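Local coordinates for protein pyrrolysyl-tRNA synthetase (Desulfitobacterium hafniense, PDB 3DSQ) that probably attaches pyrrolysine to its cognate tRNA at the expense of ATP, as a homodimeric class II aminoacyl-tRNA synthetase, at residues Y136-K148 with F239-V251. Residues are numbered along the deposited sequence; the frame is centred on the assembly and turned at random.
Sequences YTLWRELERLWDK and FLDEKWEIFDPWV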
loop_
_atom_site.group_PDB
_atom_site.type_symbol
_atom_site.label_atom_id
_atom_site.label_comp_id
_atom_site.label_asym_id
_atom_site.label_seq_id
_atom_site.Cartn_x
_atom_site.Cartn_y
_atom_site.Cartn_z
ATOM N N TYR B 136 16.677 3.701 -6.961
ATOM C CA TYR B 136 17.922 4.234 -7.506
ATOM C C TYR B 136 18.349 5.392 -6.610
ATOM O O TYR B 136 19.520 5.518 -6.232
ATOM C CB TYR B 136 17.696 4.763 -8.921
ATOM C CG TYR B 136 18.278 3.913 -10.022
ATOM C CD1 TYR B 136 17.522 3.599 -11.149
ATOM C CD2 TYR B 136 19.605 3.471 -9.969
ATOM C CE1 TYR B 136 18.069 2.870 -12.207
ATOM C CE2 TYR B 136 20.167 2.740 -11.024
ATOM C CZ TYR B 136 19.392 2.448 -12.139
ATOM O OH TYR B 136 19.936 1.763 -13.200
ATOM N N THR B 137 17.374 6.236 -6.274
ATOM C CA THR B 137 17.607 7.403 -5.440
ATOM C C THR B 137 18.143 6.980 -4.073
ATOM O O THR B 137 19.163 7.494 -3.610
ATOM C CB THR B 137 16.298 8.219 -5.296
ATOM O OG1 THR B 137 15.870 8.647 -6.598
ATOM C CG2 THR B 137 16.501 9.446 -4.418
ATOM N N LEU B 138 17.468 6.031 -3.432
ATOM C CA LEU B 138 17.911 5.552 -2.126
ATOM C C LEU B 138 19.302 4.925 -2.205
ATOM O O LEU B 138 20.087 5.018 -1.264
ATOM C CB LEU B 138 16.909 4.547 -1.552
ATOM C CG LEU B 138 15.567 5.139 -1.112
ATOM C CD1 LEU B 138 14.840 4.160 -0.199
ATOM C CD2 LEU B 138 15.808 6.431 -0.366
ATOM N N TRP B 139 19.607 4.274 -3.323
ATOM C CA TRP B 139 20.931 3.685 -3.492
ATOM C C TRP B 139 21.975 4.775 -3.352
ATOM O O TRP B 139 22.894 4.679 -2.531
ATOM C CB TRP B 139 21.085 3.060 -4.872
ATOM C CG TRP B 139 20.566 1.671 -4.999
ATOM C CD1 TRP B 139 20.067 0.872 -4.003
ATOM C CD2 TRP B 139 20.497 0.905 -6.202
ATOM N NE1 TRP B 139 19.691 -0.344 -4.519
ATOM C CE2 TRP B 139 19.943 -0.353 -5.866
ATOM C CE3 TRP B 139 20.847 1.158 -7.535
ATOM C CZ2 TRP B 139 19.732 -1.357 -6.818
ATOM C CZ3 TRP B 139 20.638 0.166 -8.478
ATOM C CH2 TRP B 139 20.084 -1.080 -8.115
ATOM N N ARG B 140 21.816 5.816 -4.162
ATOM C CA ARG B 140 22.744 6.937 -4.171
ATOM C C ARG B 140 22.928 7.562 -2.800
ATOM O O ARG B 140 24.018 8.016 -2.478
ATOM C CB ARG B 140 22.280 8.019 -5.156
ATOM C CG ARG B 140 23.254 9.186 -5.232
ATOM C CD ARG B 140 22.641 10.442 -5.837
ATOM N NE ARG B 140 22.219 10.248 -7.220
ATOM C CZ ARG B 140 21.907 11.237 -8.052
ATOM N NH1 ARG B 140 21.970 12.499 -7.646
ATOM N NH2 ARG B 140 21.528 10.966 -9.295
ATOM N N GLU B 141 21.866 7.603 -1.998
ATOM C CA GLU B 141 21.949 8.194 -0.661
ATOM C C GLU B 141 22.578 7.225 0.344
ATOM O O GLU B 141 23.490 7.589 1.086
ATOM C CB GLU B 141 20.557 8.589 -0.152
ATOM C CG GLU B 141 19.808 9.612 -1.000
ATOM C CD GLU B 141 20.480 10.971 -1.017
ATOM O OE1 GLU B 141 20.729 11.538 0.071
ATOM O OE2 GLU B 141 20.757 11.476 -2.125
ATOM N N LEU B 142 22.084 5.993 0.365
ATOM C CA LEU B 142 22.582 4.991 1.298
ATOM C C LEU B 142 24.040 4.588 1.084
ATOM O O LEU B 142 24.753 4.308 2.052
ATOM C CB LEU B 142 21.671 3.756 1.259
ATOM C CG LEU B 142 20.258 4.019 1.801
ATOM C CD1 LEU B 142 19.433 2.746 1.762
ATOM C CD2 LEU B 142 20.347 4.557 3.232
ATOM N N GLU B 143 24.486 4.565 -0.171
ATOM C CA GLU B 143 25.866 4.199 -0.484
ATOM C C GLU B 143 26.869 5.152 0.171
ATOM O O GLU B 143 28.027 4.794 0.386
ATOM C CB GLU B 143 26.080 4.163 -2.001
ATOM C CG GLU B 143 25.690 5.449 -2.730
ATOM C CD GLU B 143 25.760 5.309 -4.248
ATOM O OE1 GLU B 143 25.228 4.310 -4.776
ATOM O OE2 GLU B 143 26.333 6.199 -4.915
ATOM N N ARG B 144 26.407 6.357 0.501
ATOM C CA ARG B 144 27.237 7.371 1.146
ATOM C C ARG B 144 27.300 7.217 2.663
ATOM O O ARG B 144 28.114 7.866 3.320
ATOM C CB ARG B 144 26.700 8.771 0.829
ATOM C CG ARG B 144 27.273 9.406 -0.419
ATOM C CD ARG B 144 26.587 10.736 -0.729
ATOM N NE ARG B 144 25.166 10.547 -1.005
ATOM C CZ ARG B 144 24.474 11.235 -1.909
ATOM N NH1 ARG B 144 25.066 12.173 -2.641
ATOM N NH2 ARG B 144 23.187 10.974 -2.095
ATOM N N LEU B 145 26.438 6.367 3.216
ATOM C CA LEU B 145 26.384 6.167 4.659
ATOM C C LEU B 145 26.630 4.722 5.071
ATOM O O LEU B 145 27.021 4.446 6.207
ATOM C CB LEU B 145 25.010 6.585 5.189
ATOM C CG LEU B 145 24.495 7.995 4.908
ATOM C CD1 LEU B 145 23.017 8.064 5.246
ATOM C CD2 LEU B 145 25.292 9.007 5.718
ATOM N N TRP B 146 26.376 3.802 4.152
ATOM C CA TRP B 146 26.541 2.389 4.437
ATOM C C TRP B 146 27.586 1.707 3.567
ATOM O O TRP B 146 27.879 2.152 2.456
ATOM C CB TRP B 146 25.206 1.658 4.257
ATOM C CG TRP B 146 24.134 2.056 5.225
ATOM C CD1 TRP B 146 24.271 2.835 6.335
ATOM C CD2 TRP B 146 22.761 1.652 5.186
ATOM N NE1 TRP B 146 23.072 2.943 6.991
ATOM C CE2 TRP B 146 22.126 2.224 6.307
ATOM C CE3 TRP B 146 22.006 0.857 4.313
ATOM C CZ2 TRP B 146 20.768 2.029 6.581
ATOM C CZ3 TRP B 146 20.658 0.660 4.583
ATOM C CH2 TRP B 146 20.053 1.245 5.707
ATOM N N ASP B 147 28.132 0.612 4.091
ATOM C CA ASP B 147 29.131 -0.179 3.388
ATOM C C ASP B 147 28.444 -1.168 2.472
ATOM O O ASP B 147 27.431 -1.758 2.840
ATOM C CB ASP B 147 30.004 -0.968 4.372
ATOM C CG ASP B 147 31.016 -0.102 5.071
ATOM O OD1 ASP B 147 31.620 0.759 4.399
ATOM O OD2 ASP B 147 31.217 -0.289 6.289
ATOM N N LYS B 148 28.999 -1.349 1.281
ATOM C CA LYS B 148 28.444 -2.293 0.324
ATOM C C LYS B 148 28.820 -3.704 0.769
ATOM O O LYS B 148 29.810 -3.889 1.472
ATOM C CB LYS B 148 28.987 -1.992 -1.074
ATOM C CG LYS B 148 28.484 -0.648 -1.620
ATOM C CD LYS B 148 28.979 -0.364 -3.033
ATOM C CE LYS B 148 30.479 -0.100 -3.059
ATOM N NZ LYS B 148 30.860 1.117 -2.277
ATOM N N PHE B 239 23.007 0.387 -18.540
ATOM C CA PHE B 239 23.026 1.580 -19.379
ATOM C C PHE B 239 22.508 2.823 -18.662
ATOM O O PHE B 239 23.010 3.924 -18.878
ATOM C CB PHE B 239 22.193 1.322 -20.636
ATOM C CG PHE B 239 21.930 2.552 -21.467
ATOM C CD1 PHE B 239 22.971 3.405 -21.832
ATOM C CD2 PHE B 239 20.643 2.833 -21.920
ATOM C CE1 PHE B 239 22.733 4.521 -22.639
ATOM C CE2 PHE B 239 20.394 3.948 -22.730
ATOM C CZ PHE B 239 21.443 4.790 -23.090
ATOM N N LEU B 240 21.507 2.643 -17.803
ATOM C CA LEU B 240 20.925 3.762 -17.066
ATOM C C LEU B 240 21.765 4.226 -15.870
ATOM O O LEU B 240 21.604 5.349 -15.405
ATOM C CB LEU B 240 19.521 3.394 -16.572
ATOM C CG LEU B 240 18.463 3.008 -17.605
ATOM C CD1 LEU B 240 17.211 2.537 -16.880
ATOM C CD2 LEU B 240 18.158 4.195 -18.519
ATOM N N ASP B 241 22.652 3.367 -15.375
ATOM C CA ASP B 241 23.485 3.710 -14.219
ATOM C C ASP B 241 24.126 5.098 -14.284
ATOM O O ASP B 241 24.373 5.725 -13.247
ATOM C CB ASP B 241 24.579 2.657 -14.028
ATOM C CG ASP B 241 24.052 1.356 -13.450
ATOM O OD1 ASP B 241 22.818 1.209 -13.318
ATOM O OD2 ASP B 241 24.879 0.478 -13.131
ATOM N N GLU B 242 24.389 5.566 -15.502
ATOM C CA GLU B 242 25.011 6.873 -15.740
ATOM C C GLU B 242 24.150 8.046 -15.273
ATOM O O GLU B 242 24.645 8.969 -14.631
ATOM C CB GLU B 242 25.326 7.029 -17.236
ATOM C CG GLU B 242 25.663 8.447 -17.699
ATOM C CD GLU B 242 26.994 8.960 -17.166
ATOM O OE1 GLU B 242 28.034 8.312 -17.418
ATOM O OE2 GLU B 242 27.003 10.018 -16.501
ATOM N N LYS B 243 22.862 8.006 -15.588
ATOM C CA LYS B 243 21.959 9.087 -15.209
ATOM C C LYS B 243 21.623 9.141 -13.720
ATOM O O LYS B 243 21.249 10.192 -13.205
ATOM C CB LYS B 243 20.673 9.001 -16.034
ATOM C CG LYS B 243 20.906 9.203 -17.527
ATOM C CD LYS B 243 19.613 9.109 -18.318
ATOM C CE LYS B 243 19.867 9.301 -19.807
ATOM N NZ LYS B 243 18.600 9.274 -20.593
ATOM N N TRP B 244 21.766 8.016 -13.026
ATOM C CA TRP B 244 21.464 7.974 -11.598
ATOM C C TRP B 244 22.707 8.037 -10.726
ATOM O O TRP B 244 22.626 7.867 -9.509
ATOM C CB TRP B 244 20.658 6.713 -11.257
ATOM C CG TRP B 244 19.289 6.715 -11.858
ATOM C CD1 TRP B 244 18.900 6.120 -13.026
ATOM C CD2 TRP B 244 18.139 7.414 -11.361
ATOM N NE1 TRP B 244 17.580 6.410 -13.289
ATOM C CE2 TRP B 244 17.090 7.204 -12.283
ATOM C CE3 TRP B 244 17.896 8.200 -10.226
ATOM C CZ2 TRP B 244 15.815 7.754 -12.107
ATOM C CZ3 TRP B 244 16.625 8.747 -10.050
ATOM C CH2 TRP B 244 15.603 8.520 -10.985
ATOM N N GLU B 245 23.852 8.287 -11.352
ATOM C CA GLU B 245 25.129 8.372 -10.648
ATOM C C GLU B 245 25.467 7.094 -9.884
ATOM O O GLU B 245 25.898 7.136 -8.731
ATOM C CB GLU B 245 25.135 9.565 -9.688
ATOM C CG GLU B 245 24.893 10.907 -10.381
ATOM C CD GLU B 245 25.139 12.099 -9.467
ATOM O OE1 GLU B 245 24.500 12.174 -8.393
ATOM O OE2 GLU B 245 25.972 12.960 -9.827
ATOM N N ILE B 246 25.275 5.956 -10.540
ATOM C CA ILE B 246 25.579 4.672 -9.927
ATOM C C ILE B 246 26.774 4.065 -10.664
ATOM O O ILE B 246 26.842 4.122 -11.891
ATOM C CB ILE B 246 24.378 3.697 -10.033
ATOM C CG1 ILE B 246 23.142 4.300 -9.355
ATOM C CG2 ILE B 246 24.741 2.363 -9.402
ATOM C CD1 ILE B 246 23.303 4.571 -7.864
ATOM N N PHE B 247 27.721 3.501 -9.922
ATOM C CA PHE B 247 28.877 2.882 -10.556
ATOM C C PHE B 247 29.385 1.622 -9.871
ATOM O O PHE B 247 30.557 1.263 -9.986
ATOM C CB PHE B 247 30.010 3.898 -10.724
ATOM C CG PHE B 247 29.900 4.710 -11.987
ATOM C CD1 PHE B 247 29.643 4.086 -13.208
ATOM C CD2 PHE B 247 30.064 6.091 -11.966
ATOM C CE1 PHE B 247 29.551 4.824 -14.395
ATOM C CE2 PHE B 247 29.974 6.845 -13.153
ATOM C CZ PHE B 247 29.716 6.207 -14.367
ATOM N N ASP B 248 28.489 0.954 -9.157
ATOM C CA ASP B 248 28.814 -0.296 -8.493
ATOM C C ASP B 248 27.940 -1.361 -9.139
ATOM O O ASP B 248 26.855 -1.061 -9.649
ATOM C CB ASP B 248 28.500 -0.228 -6.995
ATOM C CG ASP B 248 29.377 0.764 -6.259
ATOM O OD1 ASP B 248 30.611 0.687 -6.403
ATOM O OD2 ASP B 248 28.836 1.613 -5.525
ATOM N N PRO B 249 28.417 -2.615 -9.167
ATOM C CA PRO B 249 27.618 -3.683 -9.765
ATOM C C PRO B 249 26.391 -3.852 -8.878
ATOM O O PRO B 249 26.428 -3.485 -7.707
ATOM C CB PRO B 249 28.542 -4.892 -9.685
ATOM C CG PRO B 249 29.900 -4.282 -9.767
ATOM C CD PRO B 249 29.776 -3.087 -8.855
ATOM N N TRP B 250 25.310 -4.396 -9.426
ATOM C CA TRP B 250 24.101 -4.605 -8.631
ATOM C C TRP B 250 23.156 -5.588 -9.290
ATOM O O TRP B 250 23.306 -5.926 -10.459
ATOM C CB TRP B 250 23.348 -3.282 -8.410
ATOM C CG TRP B 250 22.928 -2.591 -9.697
ATOM C CD1 TRP B 250 23.578 -1.567 -10.326
ATOM C CD2 TRP B 250 21.779 -2.888 -10.502
ATOM N NE1 TRP B 250 22.905 -1.204 -11.469
ATOM C CE2 TRP B 250 21.799 -2.000 -11.603
ATOM C CE3 TRP B 250 20.733 -3.817 -10.401
ATOM C CZ2 TRP B 250 20.813 -2.013 -12.600
ATOM C CZ3 TRP B 250 19.750 -3.829 -11.395
ATOM C CH2 TRP B 250 19.802 -2.929 -12.480
ATOM N N VAL B 251 22.181 -6.051 -8.519
ATOM C CA VAL B 251 21.172 -6.959 -9.032
ATOM C C VAL B 251 19.846 -6.531 -8.444
ATOM O O VAL B 251 19.784 -6.025 -7.327
ATOM C CB VAL B 251 21.444 -8.433 -8.650
ATOM C CG1 VAL B 251 22.720 -8.918 -9.341
ATOM C CG2 VAL B 251 21.542 -8.578 -7.138
HETATM O O HOH W 1 20.373 7.836 -7.875
#
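Y136 lies flat against W244 in an offset stack, its ring centroid 3.9 Å from that of the indole's five-membered ring and the planes only 5° apart. Each residue also lays its CB over the other's ring, a reciprocal pair of CH-pi contacts. At its far end Y136 OH donates to D241 OD1 at 2.9 Å, nearly along the C-O axis, with ring and carboxylate planes nearly perpendicular; tyrosine suits the place by pairing a flat ring with a hydroxyl. W250 NE1 reaches both oxygens of D241, 3.0 Å from OD1, so this buried carboxylate, able to take both donors, joins the two aromatics. The face of W250 in turn receives the edge of W139, whose CH2 comes to 3.4 Å from W250 CD2, the rings inclined at 50°. I246, an apolar branched side chain suited to this buried spot, packs beside Y136 and W139, with CG1 3.7 Å from Y136 CD2 and CD1 near W139 CB.

An alanine at Y136 would remove ring and hydroxyl together, and would probably leave W244 without its stacking partner and D241 OD1 with one donor fewer.

Further out, R140 leaves the helix with CG anti to N (chi1 -178°) and bends at chi3, turning the NE and NH2 edge of its guanidinium to W244 O in two weak hydrogen bonds; a water donates to that carbonyl and, weakly, to Y136 O. Beyond the first shell, H238 N holds D241 OD2, and K105 O accepts from W244 NE1. The contact joins helix 132-142 to the connection between strands 228-236 and 250-256 and to the latter's start, in the antiparallel-sheet catalytic fold of class II synthetases.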